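PDB 2OSE: structural PPIase-like protein L605, which probably acts as a cyclophilin-type peptidyl-prolyl cis-trans isomerase, may bind cyclosporin A, and assembles as a homotrimer. Local coordinates for residues 10-23 and 197-211. Residues are numbered along the deposited sequence; the frame is centred on the assembly and turned at random.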
# COMPACT_ATOMS: atom_id res chain seq x y z
N ASN A 10 37.10 -10.65 -0.19
CA ASN A 10 37.06 -11.14 1.18
C ASN A 10 37.24 -9.99 2.13
O ASN A 10 38.30 -9.36 2.16
CB ASN A 10 38.06 -12.26 1.41
CG ASN A 10 37.77 -13.05 2.66
OD1 ASN A 10 37.50 -12.47 3.72
ND2 ASN A 10 37.81 -14.37 2.56
N SER A 11 36.18 -9.70 2.89
CA SER A 11 36.13 -8.48 3.69
C SER A 11 36.50 -8.75 5.14
O SER A 11 36.52 -7.83 5.97
CB SER A 11 34.75 -7.82 3.57
OG SER A 11 34.61 -7.14 2.32
N GLY A 12 36.81 -10.01 5.41
CA GLY A 12 37.16 -10.51 6.72
C GLY A 12 36.16 -11.58 7.12
O GLY A 12 35.11 -11.70 6.51
N LYS A 13 36.50 -12.32 8.17
CA LYS A 13 35.64 -13.33 8.75
C LYS A 13 34.38 -12.73 9.40
O LYS A 13 33.29 -13.30 9.29
CB LYS A 13 36.45 -14.12 9.80
CG LYS A 13 35.65 -15.17 10.57
CD LYS A 13 36.47 -15.79 11.73
CE LYS A 13 36.00 -17.23 12.02
NZ LYS A 13 36.09 -17.60 13.48
N ASN A 14 34.55 -11.62 10.11
CA ASN A 14 33.46 -10.93 10.77
C ASN A 14 33.55 -9.45 10.47
O ASN A 14 33.96 -8.67 11.33
CB ASN A 14 33.46 -11.18 12.26
CG ASN A 14 33.17 -12.63 12.61
OD1 ASN A 14 34.07 -13.36 13.03
ND2 ASN A 14 31.92 -13.05 12.46
N PRO A 15 33.18 -9.05 9.24
CA PRO A 15 33.25 -7.64 8.92
C PRO A 15 32.31 -6.90 9.87
O PRO A 15 31.31 -7.46 10.28
CB PRO A 15 32.69 -7.55 7.49
CG PRO A 15 32.80 -8.93 6.96
CD PRO A 15 32.66 -9.85 8.11
N ARG A 16 32.63 -5.67 10.21
CA ARG A 16 31.73 -4.85 11.01
C ARG A 16 31.40 -3.63 10.22
O ARG A 16 32.27 -3.07 9.58
CB ARG A 16 32.38 -4.46 12.33
CG ARG A 16 32.51 -5.63 13.30
CD ARG A 16 33.22 -5.21 14.57
NE ARG A 16 33.60 -6.40 15.30
CZ ARG A 16 32.99 -6.88 16.36
NH1 ARG A 16 32.02 -6.20 16.92
NH2 ARG A 16 33.39 -8.03 16.90
N VAL A 17 30.14 -3.21 10.27
CA VAL A 17 29.67 -2.07 9.48
C VAL A 17 28.76 -1.21 10.33
O VAL A 17 28.27 -1.67 11.37
CB VAL A 17 28.91 -2.49 8.22
CG1 VAL A 17 29.79 -3.35 7.27
CG2 VAL A 17 27.61 -3.23 8.61
N TYR A 18 28.52 0.02 9.88
CA TYR A 18 27.58 0.93 10.54
C TYR A 18 26.57 1.52 9.55
O TYR A 18 26.83 1.62 8.34
CB TYR A 18 28.35 2.07 11.25
CG TYR A 18 29.30 2.82 10.32
CD1 TYR A 18 28.86 3.93 9.61
CD2 TYR A 18 30.63 2.38 10.13
CE1 TYR A 18 29.74 4.63 8.72
CE2 TYR A 18 31.49 3.06 9.23
CZ TYR A 18 31.03 4.17 8.53
OH TYR A 18 31.88 4.84 7.65
N MET A 19 25.43 1.92 10.10
CA MET A 19 24.36 2.61 9.38
C MET A 19 23.69 3.61 10.31
O MET A 19 23.06 3.20 11.31
CB MET A 19 23.26 1.62 8.99
CG MET A 19 23.44 0.88 7.75
SD MET A 19 22.15 -0.43 7.62
CE MET A 19 22.86 -1.14 6.15
N ASP A 20 23.75 4.89 9.95
CA ASP A 20 22.85 5.90 10.55
C ASP A 20 21.41 5.64 10.12
O ASP A 20 21.16 5.25 8.97
CB ASP A 20 23.21 7.31 10.08
CG ASP A 20 24.34 7.89 10.84
OD1 ASP A 20 24.58 7.49 12.01
OD2 ASP A 20 25.01 8.77 10.27
N ILE A 21 20.47 5.85 11.05
CA ILE A 21 19.02 5.76 10.75
C ILE A 21 18.49 7.19 10.79
O ILE A 21 18.79 7.94 11.72
CB ILE A 21 18.24 4.86 11.76
CG1 ILE A 21 18.95 3.48 11.91
CG2 ILE A 21 16.75 4.67 11.35
CD1 ILE A 21 18.73 2.56 10.71
N VAL A 22 17.77 7.57 9.73
CA VAL A 22 17.34 8.96 9.54
C VAL A 22 15.81 8.97 9.57
O VAL A 22 15.16 8.05 9.10
CB VAL A 22 17.90 9.54 8.19
CG1 VAL A 22 17.27 10.92 7.81
CG2 VAL A 22 19.43 9.64 8.25
N LEU A 23 15.25 10.01 10.17
CA LEU A 23 13.80 10.27 10.13
C LEU A 23 13.61 11.78 10.01
O LEU A 23 14.09 12.55 10.84
CB LEU A 23 13.12 9.76 11.39
CG LEU A 23 11.64 10.14 11.64
CD1 LEU A 23 10.77 9.30 10.79
CD2 LEU A 23 11.28 9.98 13.10
N THR A 197 8.45 7.56 7.82
CA THR A 197 9.38 6.92 6.87
C THR A 197 10.84 6.99 7.34
O THR A 197 11.45 8.05 7.38
CB THR A 197 9.21 7.44 5.44
OG1 THR A 197 7.93 7.01 4.97
CG2 THR A 197 10.29 6.86 4.49
N PHE A 198 11.38 5.83 7.71
CA PHE A 198 12.78 5.74 8.12
C PHE A 198 13.67 5.47 6.93
O PHE A 198 13.28 4.79 5.98
CB PHE A 198 12.94 4.61 9.17
CG PHE A 198 12.17 4.85 10.42
CD1 PHE A 198 12.64 5.74 11.38
CD2 PHE A 198 10.96 4.23 10.64
CE1 PHE A 198 11.92 5.98 12.53
CE2 PHE A 198 10.23 4.47 11.81
CZ PHE A 198 10.69 5.34 12.74
N SER A 199 14.91 5.94 6.99
CA SER A 199 15.84 5.64 5.91
C SER A 199 17.23 5.46 6.46
O SER A 199 17.50 5.79 7.62
CB SER A 199 15.82 6.75 4.85
OG SER A 199 16.01 8.00 5.49
N ILE A 200 18.11 4.94 5.61
CA ILE A 200 19.52 4.79 5.94
C ILE A 200 20.24 6.09 5.56
O ILE A 200 20.05 6.61 4.44
CB ILE A 200 20.14 3.56 5.18
CG1 ILE A 200 19.37 2.28 5.57
CG2 ILE A 200 21.63 3.44 5.43
CD1 ILE A 200 19.68 1.01 4.62
N GLY A 201 21.03 6.62 6.50
CA GLY A 201 21.93 7.75 6.24
C GLY A 201 23.31 7.27 5.90
O GLY A 201 23.47 6.27 5.19
N LYS A 202 24.35 7.97 6.38
CA LYS A 202 25.71 7.52 6.12
C LYS A 202 25.89 6.06 6.56
O LYS A 202 25.32 5.62 7.55
CB LYS A 202 26.74 8.40 6.85
CG LYS A 202 27.05 9.75 6.21
CD LYS A 202 28.45 10.27 6.69
CE LYS A 202 28.88 11.52 5.95
NZ LYS A 202 29.49 11.21 4.59
N CYS A 203 26.69 5.32 5.80
CA CYS A 203 26.98 3.94 6.12
C CYS A 203 28.39 3.64 5.64
O CYS A 203 28.98 4.41 4.85
CB CYS A 203 25.92 2.98 5.53
SG CYS A 203 25.70 3.08 3.75
N GLY A 204 28.93 2.53 6.09
CA GLY A 204 30.32 2.22 5.84
C GLY A 204 30.72 0.98 6.59
O GLY A 204 29.95 0.44 7.37
N ALA A 205 31.93 0.52 6.31
CA ALA A 205 32.54 -0.59 7.03
C ALA A 205 33.66 -0.00 7.85
O ALA A 205 34.35 0.92 7.39
CB ALA A 205 33.09 -1.62 6.06
N TYR A 206 33.80 -0.49 9.08
CA TYR A 206 34.99 -0.26 9.87
C TYR A 206 36.15 -1.04 9.25
O TYR A 206 35.94 -2.09 8.65
CB TYR A 206 34.80 -0.74 11.31
CG TYR A 206 33.71 -0.04 12.04
CD1 TYR A 206 33.90 1.24 12.57
CD2 TYR A 206 32.46 -0.64 12.19
CE1 TYR A 206 32.86 1.88 13.25
CE2 TYR A 206 31.44 0.00 12.87
CZ TYR A 206 31.64 1.25 13.38
OH TYR A 206 30.63 1.86 14.06
N LEU A 207 37.38 -0.54 9.43
CA LEU A 207 38.59 -1.28 8.99
C LEU A 207 38.58 -2.65 9.62
O LEU A 207 38.40 -2.80 10.84
CB LEU A 207 39.89 -0.59 9.44
CG LEU A 207 41.22 -1.17 8.89
CD1 LEU A 207 41.45 -0.72 7.43
CD2 LEU A 207 42.43 -0.74 9.75
N ASP A 208 38.80 -3.66 8.80
CA ASP A 208 39.07 -4.99 9.35
C ASP A 208 40.58 -5.19 9.42
O ASP A 208 41.24 -5.37 8.39
CB ASP A 208 38.40 -6.09 8.52
CG ASP A 208 38.60 -7.45 9.12
OD1 ASP A 208 37.70 -7.88 9.89
OD2 ASP A 208 39.66 -8.08 8.85
N SER A 209 41.12 -5.14 10.64
CA SER A 209 42.57 -4.99 10.81
C SER A 209 43.35 -6.25 10.40
O SER A 209 44.44 -6.14 9.83
CB SER A 209 42.94 -4.52 12.22
OG SER A 209 42.62 -5.48 13.20
N SER A 210 42.78 -7.43 10.65
CA SER A 210 43.37 -8.71 10.20
C SER A 210 43.45 -8.77 8.69
O SER A 210 44.49 -9.14 8.16
CB SER A 210 42.59 -9.91 10.73
OG SER A 210 42.60 -9.95 12.14
N GLN A 211 42.36 -8.40 8.00
CA GLN A 211 42.41 -8.26 6.54
C GLN A 211 43.32 -7.14 6.05
O GLN A 211 43.95 -7.29 5.00
CB GLN A 211 41.00 -8.08 5.93
CG GLN A 211 40.26 -9.37 5.57
CD GLN A 211 40.98 -10.21 4.50
OE1 GLN A 211 41.35 -11.36 4.76
NE2 GLN A 211 41.20 -9.63 3.32
O HOH W 1 36.99 -10.28 10.97
O HOH W 2 35.93 -6.12 11.11
O HOH W 3 34.85 -4.40 8.74
O HOH W 4 34.43 4.03 7.25
O HOH W 5 23.88 10.14 8.25
O HOH W 6 13.95 9.28 6.07
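Tyr18 and Tyr206 meet through different first torsions. In Tyr18, CG sits between the backbone N and the carbonyl carbon (chi1 54°), which lays the ring over Gly204. In Tyr206, CG is anti to the carbonyl carbon (chi1 -62°), which brings the ring alongside Arg16, with Arg16 O at its edge and Tyr18 CD2 over one face. The CA of Gly204 makes a CH-pi contact with one face of Tyr18, 3.8 Å from the ring centroid. The edge of Tyr18 points at a face of Tyr206 in an edge-to-face pair, with CD2 of Tyr18 3.6 Å from CZ of Tyr206. The hydroxyl of Tyr206 is hydrogen-bonded to Gln32. A water bridges Tyr18 OH and Ala205 O.

Strand 16-23 runs antiparallel to 203-205 and, across a corner at Lys202, more obliquely to 198-201. Tyr18 and Gly204 form a hydrogen-bonded pair, with Tyr18 N 2.9 Å from Gly204 O. The register slips by one between Met19 and Ile21, a beta bulge. There Asp20 N bonds to Lys202 O, and Gly201 N bonds to Asp20 O (2.8 Å). The carboxylate of Asp20 forms a salt bridge with Arg30. Val22 and Ser199 then pair through two backbone bonds.

Met19, Ile21, Leu23, Ile200 and Phe198 line the inner face. CG of Met19 is 3.9 Å from CG2 of Ile200. CD1 of Leu23 lies over a face of Phe198, 3.9 Å from CE1 of that ring. Helices 41-52 and 177-186 cover this side.

Beyond the strands, Asp208 OD2 caps the next helix by accepting from Gln211 N (2.8 Å). CG of Gln211 packs 3.5 Å from Gly12 CA. The contact thus pairs the first and last strands of the chain as neighbours in the antiparallel beta-barrel of the cyclophilin fold.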